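Local coordinates for protein serine protease pet (Escherichia coli, PDB 4OM9) that probably cleaves proteins such as alpha-fodrin as a secreted serine protease, being the passenger domain of an autotransporter enterotoxin from enteroaggregative strains, at residues G428-L433 against N476-V481; I472-V477 against L623-N628. All coordinates share one frame; numbering follows the deposited sequence.

Contact 1 (G428-L433 against N476-V481)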
ATOM      1  N   GLY A 428      11.093  -8.982  -8.755  1.00 30.68           N
ATOM      2  CA  GLY A 428      11.713  -9.649  -7.628  1.00 32.01           C
ATOM      3  C   GLY A 428      11.491 -11.140  -7.466  1.00 32.64           C
ATOM      4  O   GLY A 428      11.569 -11.908  -8.434  1.00 29.88           O
ATOM      5  N   GLY A 429      11.205 -11.528  -6.222  1.00 28.79           N
ATOM      6  CA  GLY A 429      11.009 -12.911  -5.828  1.00 27.48           C
ATOM      7  C   GLY A 429      10.912 -12.994  -4.309  1.00 28.52           C
ATOM      8  O   GLY A 429      10.692 -11.971  -3.652  1.00 33.71           O
ATOM      9  N   LYS A 430      11.055 -14.197  -3.761  1.00 31.85           N
ATOM     10  CA  LYS A 430      10.858 -14.431  -2.335  1.00 32.21           C
ATOM     11  C   LYS A 430      12.136 -14.847  -1.636  1.00 31.43           C
ATOM     12  O   LYS A 430      12.864 -15.716  -2.132  1.00 30.57           O
ATOM     13  CB  LYS A 430       9.798 -15.508  -2.096  1.00 34.77           C
ATOM     14  CG  LYS A 430       8.375 -14.992  -1.978  1.00 43.33           C
ATOM     15  CD  LYS A 430       7.571 -15.842  -0.987  1.00 50.34           C
ATOM     16  CE  LYS A 430       6.239 -15.150  -0.616  1.00 55.44           C
ATOM     17  NZ  LYS A 430       5.600 -15.669   0.644  1.00 56.66           N
ATOM     18  N   LEU A 431      12.404 -14.217  -0.493  1.00 29.44           N
ATOM     19  CA  LEU A 431      13.436 -14.676   0.438  1.00 30.89           C
ATOM     20  C   LEU A 431      12.767 -15.294   1.661  1.00 31.30           C
ATOM     21  O   LEU A 431      12.108 -14.596   2.429  1.00 29.65           O
ATOM     22  CB  LEU A 431      14.369 -13.537   0.871  1.00 27.19           C
ATOM     23  CG  LEU A 431      15.359 -13.970   1.976  1.00 30.28           C
ATOM     24  CD1 LEU A 431      16.229 -15.155   1.511  1.00 29.19           C
ATOM     25  CD2 LEU A 431      16.250 -12.824   2.425  1.00 28.73           C
ATOM     26  N   ASP A 432      12.934 -16.606   1.821  1.00 32.55           N
ATOM     27  CA  ASP A 432      12.382 -17.347   2.961  1.00 27.37           C
ATOM     28  C   ASP A 432      13.479 -17.584   3.997  1.00 29.07           C
ATOM     29  O   ASP A 432      14.395 -18.404   3.782  1.00 28.87           O
ATOM     30  CB  ASP A 432      11.764 -18.668   2.491  1.00 30.08           C
ATOM     31  CG  ASP A 432      11.145 -19.476   3.622  1.00 30.70           C
ATOM     32  OD1 ASP A 432      11.060 -18.987   4.769  1.00 31.87           O
ATOM     33  OD2 ASP A 432      10.724 -20.620   3.363  1.00 36.15           O
ATOM     34  N   LEU A 433      13.397 -16.854   5.110  1.00 31.64           N
ATOM     35  CA  LEU A 433      14.411 -16.926   6.162  1.00 32.09           C
ATOM     36  C   LEU A 433      14.354 -18.280   6.826  1.00 32.47           C
ATOM     37  O   LEU A 433      15.305 -18.688   7.483  1.00 33.97           O
ATOM     38  CB  LEU A 433      14.222 -15.818   7.214  1.00 29.93           C
ATOM     39  CG  LEU A 433      14.232 -14.378   6.702  1.00 30.08           C
ATOM     40  CD1 LEU A 433      14.134 -13.400   7.836  1.00 26.83           C
ATOM     41  CD2 LEU A 433      15.460 -14.088   5.898  1.00 26.22           C
ATOM     42  N   ASN A 476       8.083  -6.446   0.380  1.00 31.00           N
ATOM     43  CA  ASN A 476       7.137  -6.802   1.434  1.00 30.45           C
ATOM     44  C   ASN A 476       7.716  -7.688   2.548  1.00 31.95           C
ATOM     45  O   ASN A 476       8.862  -8.137   2.485  1.00 29.87           O
ATOM     46  CB  ASN A 476       5.919  -7.501   0.840  1.00 31.33           C
ATOM     47  CG  ASN A 476       5.417  -6.827  -0.411  1.00 33.01           C
ATOM     48  OD1 ASN A 476       4.950  -5.690  -0.367  1.00 34.01           O
ATOM     49  ND2 ASN A 476       5.513  -7.530  -1.548  1.00 30.11           N
ATOM     50  N   VAL A 477       6.896  -7.896   3.575  1.00 28.24           N
ATOM     51  CA  VAL A 477       7.148  -8.847   4.636  1.00 28.13           C
ATOM     52  C   VAL A 477       5.859  -9.596   4.940  1.00 31.47           C
ATOM     53  O   VAL A 477       4.795  -8.984   5.127  1.00 32.29           O
ATOM     54  CB  VAL A 477       7.648  -8.162   5.952  1.00 27.19           C
ATOM     55  CG1 VAL A 477       7.787  -9.191   7.072  1.00 27.18           C
ATOM     56  CG2 VAL A 477       8.957  -7.438   5.727  1.00 27.39           C
ATOM     57  N   ASP A 478       5.935 -10.917   5.010  1.00 30.20           N
ATOM     58  CA  ASP A 478       4.833 -11.662   5.590  1.00 33.90           C
ATOM     59  C   ASP A 478       5.372 -12.961   6.175  1.00 34.15           C
ATOM     60  O   ASP A 478       6.581 -13.146   6.270  1.00 34.87           O
ATOM     61  CB  ASP A 478       3.714 -11.901   4.563  1.00 32.31           C
ATOM     62  CG  ASP A 478       4.106 -12.874   3.458  1.00 32.92           C
ATOM     63  OD1 ASP A 478       5.176 -13.510   3.517  1.00 34.35           O
ATOM     64  OD2 ASP A 478       3.307 -13.024   2.517  1.00 41.54           O
ATOM     65  N   GLY A 479       4.474 -13.852   6.574  1.00 42.49           N
ATOM     66  CA  GLY A 479       4.881 -15.063   7.258  1.00 40.79           C
ATOM     67  C   GLY A 479       5.318 -14.844   8.699  1.00 41.12           C
ATOM     68  O   GLY A 479       5.016 -13.815   9.317  1.00 39.96           O
ATOM     69  N   ASN A 480       6.051 -15.824   9.219  1.00 34.43           N
ATOM     70  CA  ASN A 480       6.404 -15.891  10.631  1.00 39.71           C
ATOM     71  C   ASN A 480       7.657 -15.082  10.951  1.00 37.97           C
ATOM     72  O   ASN A 480       8.702 -15.642  11.282  1.00 34.88           O
ATOM     73  CB  ASN A 480       6.586 -17.354  11.045  1.00 41.03           C
ATOM     74  CG  ASN A 480       6.755 -17.525  12.546  1.00 44.25           C
ATOM     75  OD1 ASN A 480       6.365 -16.661  13.327  1.00 43.68           O
ATOM     76  ND2 ASN A 480       7.342 -18.651  12.954  1.00 42.84           N
ATOM     77  N   VAL A 481       7.531 -13.760  10.869  1.00 29.48           N
ATOM     78  CA  VAL A 481       8.672 -12.863  10.969  1.00 28.90           C
ATOM     79  C   VAL A 481       8.487 -11.820  12.093  1.00 29.13           C
ATOM     80  O   VAL A 481       7.368 -11.416  12.412  1.00 29.48           O
ATOM     81  CB  VAL A 481       8.905 -12.142   9.620  1.00 28.08           C
ATOM     82  CG1 VAL A 481      10.048 -11.157   9.698  1.00 27.61           C
ATOM     83  CG2 VAL A 481       9.137 -13.160   8.468  1.00 27.86           C
TER

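Contact 2 (I472-V477 against L623-N628)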
ATOM      1  N   ILE A 472      14.623   3.389   1.837  1.00 27.93           N
ATOM      2  CA  ILE A 472      13.276   2.880   1.620  1.00 27.68           C
ATOM      3  C   ILE A 472      13.299   1.417   1.181  1.00 26.85           C
ATOM      4  O   ILE A 472      13.925   1.081   0.193  1.00 26.54           O
ATOM      5  CB  ILE A 472      12.511   3.708   0.573  1.00 28.14           C
ATOM      6  CG1 ILE A 472      12.653   5.199   0.875  1.00 30.23           C
ATOM      7  CG2 ILE A 472      11.044   3.293   0.556  1.00 28.07           C
ATOM      8  CD1 ILE A 472      11.822   6.110  -0.038  1.00 29.81           C
ATOM      9  N   TYR A 473      12.615   0.563   1.938  1.00 29.06           N
ATOM     10  CA  TYR A 473      12.383  -0.809   1.523  1.00 26.90           C
ATOM     11  C   TYR A 473      11.116  -0.802   0.691  1.00 28.77           C
ATOM     12  O   TYR A 473      10.036  -0.451   1.201  1.00 30.83           O
ATOM     13  CB  TYR A 473      12.262  -1.752   2.726  1.00 26.64           C
ATOM     14  CG  TYR A 473      11.926  -3.185   2.361  1.00 27.07           C
ATOM     15  CD1 TYR A 473      12.687  -3.887   1.409  1.00 25.07           C
ATOM     16  CD2 TYR A 473      10.869  -3.852   2.983  1.00 26.18           C
ATOM     17  CE1 TYR A 473      12.382  -5.197   1.079  1.00 24.71           C
ATOM     18  CE2 TYR A 473      10.553  -5.159   2.659  1.00 26.03           C
ATOM     19  CZ  TYR A 473      11.316  -5.834   1.711  1.00 28.28           C
ATOM     20  OH  TYR A 473      10.996  -7.138   1.381  1.00 27.47           O
ATOM     21  N   HIS A 474      11.262  -1.130  -0.597  1.00 25.80           N
ATOM     22  CA  HIS A 474      10.154  -1.179  -1.535  1.00 25.92           C
ATOM     23  C   HIS A 474       9.423  -2.530  -1.503  1.00 25.61           C
ATOM     24  O   HIS A 474       8.349  -2.665  -2.080  1.00 25.81           O
ATOM     25  CB  HIS A 474      10.640  -0.922  -2.962  1.00 25.86           C
ATOM     26  CG  HIS A 474      11.043   0.500  -3.254  1.00 27.85           C
ATOM     27  ND1 HIS A 474      10.190   1.576  -3.103  1.00 27.13           N
ATOM     28  CD2 HIS A 474      12.190   0.995  -3.786  1.00 26.49           C
ATOM     29  CE1 HIS A 474      10.812   2.684  -3.485  1.00 27.64           C
ATOM     30  NE2 HIS A 474      12.020   2.357  -3.903  1.00 27.26           N
ATOM     31  N   GLY A 475      10.016  -3.541  -0.867  1.00 27.51           N
ATOM     32  CA  GLY A 475       9.457  -4.889  -0.892  1.00 29.68           C
ATOM     33  C   GLY A 475       8.478  -5.183   0.237  1.00 31.50           C
ATOM     34  O   GLY A 475       8.091  -4.281   0.994  1.00 28.25           O
ATOM     35  N   ASN A 476       8.083  -6.446   0.380  1.00 31.00           N
ATOM     36  CA  ASN A 476       7.137  -6.802   1.434  1.00 30.45           C
ATOM     37  C   ASN A 476       7.716  -7.688   2.548  1.00 31.95           C
ATOM     38  O   ASN A 476       8.862  -8.137   2.485  1.00 29.87           O
ATOM     39  CB  ASN A 476       5.919  -7.501   0.840  1.00 31.33           C
ATOM     40  CG  ASN A 476       5.417  -6.827  -0.411  1.00 33.01           C
ATOM     41  OD1 ASN A 476       4.950  -5.690  -0.367  1.00 34.01           O
ATOM     42  ND2 ASN A 476       5.513  -7.530  -1.548  1.00 30.11           N
ATOM     43  N   VAL A 477       6.896  -7.896   3.575  1.00 28.24           N
ATOM     44  CA  VAL A 477       7.148  -8.847   4.636  1.00 28.13           C
ATOM     45  C   VAL A 477       5.859  -9.596   4.940  1.00 31.47           C
ATOM     46  O   VAL A 477       4.795  -8.984   5.127  1.00 32.29           O
ATOM     47  CB  VAL A 477       7.648  -8.162   5.952  1.00 27.19           C
ATOM     48  CG1 VAL A 477       7.787  -9.191   7.072  1.00 27.18           C
ATOM     49  CG2 VAL A 477       8.957  -7.438   5.727  1.00 27.39           C
ATOM     50  N   LEU A 623      13.890   8.238  -6.469  1.00 31.98           N
ATOM     51  CA  LEU A 623      14.112   8.566  -7.862  1.00 32.50           C
ATOM     52  C   LEU A 623      14.560   7.367  -8.734  1.00 34.01           C
ATOM     53  O   LEU A 623      14.570   7.465  -9.966  1.00 32.37           O
ATOM     54  CB  LEU A 623      15.130   9.688  -7.971  1.00 33.22           C
ATOM     55  CG  LEU A 623      14.620  11.023  -7.413  1.00 39.42           C
ATOM     56  CD1 LEU A 623      15.667  12.120  -7.566  1.00 45.23           C
ATOM     57  CD2 LEU A 623      13.300  11.426  -8.090  1.00 36.32           C
ATOM     58  N   TYR A 624      14.915   6.246  -8.110  1.00 31.58           N
ATOM     59  CA  TYR A 624      15.277   5.061  -8.872  1.00 30.72           C
ATOM     60  C   TYR A 624      14.425   3.882  -8.481  1.00 30.22           C
ATOM     61  O   TYR A 624      14.784   2.720  -8.741  1.00 29.81           O
ATOM     62  CB  TYR A 624      16.741   4.705  -8.687  1.00 30.48           C
ATOM     63  CG  TYR A 624      17.699   5.754  -9.170  1.00 32.88           C
ATOM     64  CD1 TYR A 624      17.862   5.996 -10.531  1.00 38.40           C
ATOM     65  CD2 TYR A 624      18.462   6.493  -8.271  1.00 34.06           C
ATOM     66  CE1 TYR A 624      18.753   6.952 -10.988  1.00 40.27           C
ATOM     67  CE2 TYR A 624      19.348   7.463  -8.717  1.00 44.52           C
ATOM     68  CZ  TYR A 624      19.492   7.684 -10.078  1.00 46.78           C
ATOM     69  OH  TYR A 624      20.378   8.635 -10.532  1.00 51.88           O
ATOM     70  N   SER A 625      13.297   4.181  -7.859  1.00 30.36           N
ATOM     71  CA  SER A 625      12.268   3.187  -7.618  1.00 30.15           C
ATOM     72  C   SER A 625      11.965   2.377  -8.897  1.00 30.83           C
ATOM     73  O   SER A 625      11.771   2.945  -9.979  1.00 30.79           O
ATOM     74  CB  SER A 625      11.002   3.889  -7.108  1.00 30.57           C
ATOM     75  OG  SER A 625       9.927   2.987  -7.014  1.00 30.58           O
ATOM     76  N   GLY A 626      11.942   1.056  -8.780  1.00 29.89           N
ATOM     77  CA  GLY A 626      11.649   0.218  -9.919  1.00 30.07           C
ATOM     78  C   GLY A 626      12.853   0.006 -10.810  1.00 29.88           C
ATOM     79  O   GLY A 626      12.840  -0.881 -11.651  1.00 29.91           O
ATOM     80  N   LYS A 627      13.902   0.803 -10.638  1.00 30.51           N
ATOM     81  CA  LYS A 627      15.151   0.561 -11.374  1.00 29.62           C
ATOM     82  C   LYS A 627      16.377   0.700 -10.457  1.00 31.19           C
ATOM     83  O   LYS A 627      17.355   1.381 -10.788  1.00 29.82           O
ATOM     84  CB  LYS A 627      15.251   1.513 -12.583  1.00 30.16           C
ATOM     85  CG  LYS A 627      15.046   2.979 -12.275  1.00 33.37           C
ATOM     86  CD  LYS A 627      14.473   3.714 -13.484  1.00 32.01           C
ATOM     87  CE  LYS A 627      15.538   4.498 -14.235  1.00 37.28           C
ATOM     88  NZ  LYS A 627      14.967   5.146 -15.469  1.00 39.92           N
ATOM     89  N   ASN A 628      16.309   0.056  -9.292  1.00 32.76           N
ATOM     90  CA  ASN A 628      17.347   0.176  -8.275  1.00 29.06           C
ATOM     91  C   ASN A 628      18.566  -0.734  -8.499  1.00 32.11           C
ATOM     92  O   ASN A 628      19.638  -0.490  -7.946  1.00 30.76           O
ATOM     93  CB  ASN A 628      16.757  -0.126  -6.895  1.00 28.85           C
ATOM     94  CG  ASN A 628      15.691   0.876  -6.475  1.00 29.01           C
ATOM     95  OD1 ASN A 628      14.503   0.565  -6.485  1.00 29.01           O
ATOM     96  ND2 ASN A 628      16.117   2.076  -6.083  1.00 29.26           N
TER

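Contact 1 (G428-L433 against N476-V481)
K430 and D478 meet through the ends of their side chains, and the path of the lysine explains how the contact passes from strand 429-432 to the loop that follows strand 476-477. The backbones stay well apart: the CA atoms of K430 and N476 are 9.3 Å apart. From CB, which does not head for 476-481, the chain runs to CG and bends there, chi2 being -146° and well short of fully extended. CD, CE and NZ then continue in a nearly straight run, and on the way the side chain lies against T405 and T453. None of its carbons comes within 4.2 Å of D478; NZ makes the approach alone. Between the two segments lies strand 451-453, since 429-432, 451-453 and 476-477 are successive parallel strands on one face of the right-handed beta-helix that forms the autotransporter stalk. Together the two side chains bridge over this intervening strand. NZ stands 3.6 Å from OD1 of D478, a long salt bridge, and 4.0 Å from OD2 of D478, so the carboxylate is met unevenly. The two side chains cross at about a right angle. OD1 of D478 is also hydrogen-bonded to OG1 of T453 on the intervening strand, a bond that probably fixes the carboxylate more firmly than the lysine does. Both charged residues are partly exposed, and solvent would be expected to weaken the long ion pair.

Contact 2 (I472-V477 against L623-N628)
A chi1 of -72° sets the imidazole of H474 opposite its own carbonyl carbon and carries it toward the loop 623-628, where S625, with OG turned anti to the backbone N, presents its hydroxymethyl group to the ring. The hydroxyl lies over one face of the imidazole: OG of S625 is 3.7 Å from CE1 of H474, and CB of S625 is equally far, 3.7 Å, from NE2 of H474. Contact of a hydroxyl with a ring carbon at this distance is van der Waals packing. The same OG is hydrogen-bonded to OD1 of D522. OD1 of N628 approaches CD2 of H474, the second carbon bonded to NE2, obliquely and at 3.6 Å. The amide and ring planes are 31° apart, so the two groups are not stacked flat.

The polar link between H474 and N628 is indirect. ND2 of N628 bonds to O of R637 and to OD2 of D622, and OD2 of D622 is hydrogen-bonded to NE2 of H474 as well. One carboxylate oxygen thus joins two side chains that cross at about a right angle, while the ring of H519 meets the imidazole with its plane at about 80°. The serine is placed by a type II beta turn, Y624 to K627, closed by K627 N to Y624 O at 2.8 Å, with G626 at positive phi in its third position. All three touching residues are buried: a strand-end corner of the beta-helix packs here against a loop between strands 618-622 and 629-630.

From the N terminus, the chain first passes through 428-433 on strand 429-432. It then travels 42 residues, sixteen of them in strands, before contact 1 closes that short loop at 476-481. Contact 2 opens on 472-477, shortly before this closure, and returns 145 residues later at 623-628. The two loops therefore overlap from 472 to 481, their segments sharing N476 and V477, and cross in sequence, neither enclosing the other. Their centres lie 15 Å apart, with no touch between them beyond the shared strand 476-477. Contact 1 joins coils along one face of the beta-helix, whereas contact 2 ties a turn beside that face to a loop much farther along the chain.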